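PDB 2OFY: putative XRE-family transcriptional regulator from Rhodococcus sp., which probably binds DNA as a helix-turn-helix transcriptional regulator of the XRE family. Local coordinates for residues G38-V41 against E42-R45; P5-A8 against E9-E12. One frame throughout, in Å; residues are numbered along the deposited sequence. Where two conformers were deposited one is given.

Contact 1: residues G38-V41 against E42-R45; sequences GISV and ETLR
S40 and T43 meet in a local helix-capping contact at the surface, where the turn after helix 30-37 runs into helix 41-48. By family this is probably the turn of the helix-turn-helix, and helix 41-48 would be its second, recognition helix. S40 is the N-cap: its OG accepts from T43 N at 2.9 Å, with an N-H...O angle of 157°. The hydroxyl can face back into the first turn because it lies between the S40 backbone N and carbonyl carbon (chi1 60°). S40 OG also lies 3.0 Å from T43 OG1. Water 1 bridges the two residues, accepting from S40 N and hydrogen-bonded to T43 OG1, so the amide leading into the cap is tied to the same threonine. Behind the cap the helical pattern starts at once, with L44 N donating to S40 O and R45 N to V41 O (2.8 Å, 170°).

On the inner side, I39 reaches over the start of the helix. Its CD1 lies 3.9 Å from L44 CB and 4.1 Å from T43 CG2, and the I39 and L44 side chains cross at about a right angle. I39 also packs on T59 and V63 of helix 57-66, while L44 and V41 rest on helix 30-37. On the outer side, in the conformer given, one of two, R45 bends at its third torsion and NE donates to E42 OE1 at 2.9 Å, a salt bridge on the syn side, somewhat out of the carboxylate plane, that the other conformer may not keep. G38, with positive phi, is the C-prime residue of a Schellman motif ending helix 30-37. The hydroxyl cap and water satisfy amides at the helix start, and the negative E42 should interact favourably with the helix dipole.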
loop_
_atom_site.group_PDB
_atom_site.type_symbol
_atom_site.label_atom_id
_atom_site.label_comp_id
_atom_site.label_asym_id
_atom_site.label_seq_id
_atom_site.Cartn_x
_atom_site.Cartn_y
_atom_site.Cartn_z
ATOM N N GLY A 38 -8.847 -10.708 -7.442
ATOM C CA GLY A 38 -8.653 -11.869 -6.562
ATOM C C GLY A 38 -9.097 -11.627 -5.122
ATOM O O GLY A 38 -8.521 -12.207 -4.155
ATOM N N ILE A 39 -10.162 -10.866 -4.948
ATOM C CA ILE A 39 -10.657 -10.614 -3.596
ATOM C C ILE A 39 -12.151 -10.875 -3.493
ATOM O O ILE A 39 -12.808 -11.143 -4.518
ATOM C CB ILE A 39 -10.345 -9.171 -3.155
ATOM C CG1 ILE A 39 -11.074 -8.137 -4.040
ATOM C CG2 ILE A 39 -8.798 -8.931 -3.103
ATOM C CD1 ILE A 39 -11.008 -6.652 -3.463
ATOM N N SER A 40 -12.712 -10.812 -2.284
ATOM C CA SER A 40 -14.159 -10.986 -2.178
ATOM C C SER A 40 -14.890 -9.678 -2.432
ATOM O O SER A 40 -14.322 -8.591 -2.243
ATOM C CB SER A 40 -14.550 -11.475 -0.795
ATOM O OG SER A 40 -14.147 -10.530 0.178
ATOM N N VAL A 41 -16.174 -9.801 -2.781
ATOM C CA VAL A 41 -17.005 -8.572 -2.921
ATOM C C VAL A 41 -17.105 -7.892 -1.542
ATOM O O VAL A 41 -17.041 -6.641 -1.453
ATOM C CB VAL A 41 -18.390 -8.874 -3.488
ATOM C CG1 VAL A 41 -19.406 -7.775 -3.119
ATOM C CG2 VAL A 41 -18.297 -9.058 -4.985
ATOM N N GLU A 42 -17.224 -8.707 -0.486
ATOM C CA GLU A 42 -17.220 -8.131 0.851
ATOM C C GLU A 42 -15.992 -7.268 1.126
ATOM O O GLU A 42 -16.123 -6.163 1.632
ATOM C CB GLU A 42 -17.471 -9.161 1.990
ATOM C CG GLU A 42 -18.966 -9.126 2.394
ATOM C CD GLU A 42 -19.603 -7.728 2.193
ATOM O OE1 GLU A 42 -20.685 -7.635 1.543
ATOM O OE2 GLU A 42 -18.979 -6.711 2.626
ATOM N N THR A 43 -14.814 -7.751 0.759
ATOM C CA THR A 43 -13.600 -6.953 0.931
ATOM C C THR A 43 -13.648 -5.649 0.112
ATOM O O THR A 43 -13.351 -4.564 0.655
ATOM C CB THR A 43 -12.331 -7.846 0.718
ATOM O OG1 THR A 43 -12.283 -8.840 1.749
ATOM C CG2 THR A 43 -11.066 -6.995 0.646
ATOM N N LEU A 44 -14.069 -5.742 -1.155
ATOM C CA LEU A 44 -14.094 -4.554 -2.039
ATOM C C LEU A 44 -15.091 -3.537 -1.467
ATOM O O LEU A 44 -14.773 -2.355 -1.384
ATOM C CB LEU A 44 -14.520 -4.965 -3.434
ATOM C CG LEU A 44 -14.491 -3.787 -4.412
ATOM C CD1 LEU A 44 -13.152 -3.065 -4.397
ATOM C CD2 LEU A 44 -14.892 -4.308 -5.805
ATOM N N ARG A 45 -16.252 -4.017 -1.021
ATOM C CA ARG A 45 -17.248 -3.152 -0.393
ATOM C C ARG A 45 -16.672 -2.391 0.798
ATOM O O ARG A 45 -16.885 -1.198 0.952
ATOM C CB ARG A 45 -18.465 -3.971 0.066
ATOM C CG ARG A 45 -19.589 -3.101 0.630
ATOM C CD ARG A 45 -20.775 -3.924 1.122
ATOM N NE ARG A 45 -21.114 -5.036 0.233
ATOM C CZ ARG A 45 -21.826 -4.945 -0.891
ATOM N NH1 ARG A 45 -22.304 -3.777 -1.314
ATOM N NH2 ARG A 45 -22.071 -6.046 -1.594
HETATM O O HOH W 1 -10.946 -10.737 0.079
#

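Contact 2: residues P5-A8 against E9-E12; sequences PLTA and EELE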
loop_
_atom_site.group_PDB
_atom_site.type_symbol
_atom_site.label_atom_id
_atom_site.label_comp_id
_atom_site.label_asym_id
_atom_site.label_seq_id
_atom_site.Cartn_x
_atom_site.Cartn_y
_atom_site.Cartn_z
ATOM N N PRO A 5 -7.111 2.346 18.577
ATOM C CA PRO A 5 -8.020 3.104 17.681
ATOM C C PRO A 5 -7.253 3.751 16.544
ATOM O O PRO A 5 -6.053 4.042 16.715
ATOM C CB PRO A 5 -8.560 4.216 18.582
ATOM C CG PRO A 5 -8.064 3.923 19.970
ATOM C CD PRO A 5 -6.833 3.094 19.815
ATOM N N LEU A 6 -7.923 3.956 15.401
ATOM C CA LEU A 6 -7.398 4.739 14.324
ATOM C C LEU A 6 -7.375 6.173 14.769
ATOM O O LEU A 6 -8.178 6.598 15.604
ATOM C CB LEU A 6 -8.319 4.649 13.079
ATOM C CG LEU A 6 -8.482 3.288 12.394
ATOM C CD1 LEU A 6 -9.782 3.223 11.669
ATOM C CD2 LEU A 6 -7.292 2.974 11.438
ATOM N N THR A 7 -6.482 6.926 14.161
ATOM C CA THR A 7 -6.456 8.352 14.358
ATOM C C THR A 7 -7.453 8.942 13.359
ATOM O O THR A 7 -7.850 8.265 12.393
ATOM C CB THR A 7 -5.026 8.893 14.123
ATOM O OG1 THR A 7 -4.719 8.777 12.736
ATOM C CG2 THR A 7 -3.976 8.072 14.950
ATOM N N ALA A 8 -7.855 10.200 13.574
ATOM C CA ALA A 8 -8.755 10.863 12.636
ATOM C C ALA A 8 -8.142 10.810 11.213
ATOM O O ALA A 8 -8.808 10.477 10.232
ATOM C CB ALA A 8 -9.018 12.299 13.067
ATOM N N GLU A 9 -6.846 11.088 11.141
ATOM C CA GLU A 9 -6.131 11.093 9.850
ATOM C C GLU A 9 -6.143 9.728 9.132
ATOM O O GLU A 9 -6.360 9.646 7.899
ATOM C CB GLU A 9 -4.710 11.644 10.077
ATOM C CG GLU A 9 -4.705 13.087 10.608
ATOM C CD GLU A 9 -5.420 13.327 11.980
ATOM O OE1 GLU A 9 -5.027 12.765 13.060
ATOM O OE2 GLU A 9 -6.392 14.129 11.974
ATOM N N GLU A 10 -5.938 8.646 9.871
ATOM C CA GLU A 10 -6.014 7.314 9.295
ATOM C C GLU A 10 -7.394 6.950 8.730
ATOM O O GLU A 10 -7.531 6.420 7.630
ATOM C CB GLU A 10 -5.575 6.274 10.295
ATOM C CG GLU A 10 -4.050 6.370 10.567
ATOM C CD GLU A 10 -3.625 5.715 11.836
ATOM O OE1 GLU A 10 -4.493 5.420 12.684
ATOM O OE2 GLU A 10 -2.397 5.495 12.000
ATOM N N LEU A 11 -8.425 7.227 9.523
ATOM C CA LEU A 11 -9.784 6.922 9.056
ATOM C C LEU A 11 -10.103 7.717 7.814
ATOM O O LEU A 11 -10.651 7.176 6.811
ATOM C CB LEU A 11 -10.758 7.232 10.194
ATOM C CG LEU A 11 -12.254 7.147 9.833
ATOM C CD1 LEU A 11 -12.539 5.727 9.314
ATOM C CD2 LEU A 11 -13.173 7.546 10.996
ATOM N N GLU A 12 -9.762 9.003 7.853
ATOM C CA GLU A 12 -10.056 9.859 6.707
ATOM C C GLU A 12 -9.289 9.398 5.451
ATOM O O GLU A 12 -9.868 9.390 4.358
ATOM C CB GLU A 12 -9.741 11.307 7.052
ATOM C CG GLU A 12 -10.286 12.298 6.052
ATOM C CD GLU A 12 -10.027 13.735 6.481
ATOM O OE1 GLU A 12 -8.938 14.048 7.026
ATOM O OE2 GLU A 12 -10.945 14.545 6.302
HETATM O O HOH W 2 -4.112 3.506 14.746
#
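T7 and E10 exchange bonds at the start of helix 8-25, and this reciprocal pair is the close-fitting part of the contact. T7 OG1 accepts from E10 N at 3.1 Å, and E10 OE1 accepts from T7 N at 2.9 Å along a nearly straight N-H...O line (168°). The amide meets that oxygen from above the carboxylate plane, 38° out of it. E10 runs its extended chain back alongside T7, CG lying beside its own backbone N, which brings CG within 3.3 Å of T7 OG1 and OE1 within 3.5 Å of T7 CG2. Water 2 donates to both E10 OE1 and P5 O, so two donors grip one carboxylate oxygen and the incoming loop is linked to the cap. L11 N to T7 O and E12 N to A8 O carry on the helical bonding.

The apolar side is looser: L6 CD2 stands 3.9 Å from E10 CB, but L6 CD1 is 4.4 Å from L11 CB, and both leucines are exposed. On the solvent side E9 curls back at chi2 (60°), leaving its OE2 3.4 Å from A8 CB. Reciprocal side-chain-to-amide bonds between T7 and E10 make this a classic capping box at a helix N-terminus.

How the contacts relate
Contacts 1 and 2 both cap the N-terminus of a helix with a hydroxyl residue, but on different helices: contact 2 opens helix 8-25, and contact 1 opens helix 41-48 later in the chain. Their centres lie about 22 Å apart and their nearest atoms about 12 Å apart, so they do not touch. The caps are completed differently. In contact 2 a glutamate returns a bond to the N-cap amide, whereas in contact 1 a water accepts from that amide. Contact 1 sits at the turn of the probable helix-turn-helix and packs against helices 30-37 and 57-66; contact 2, at the start of helix 8-25, is more exposed.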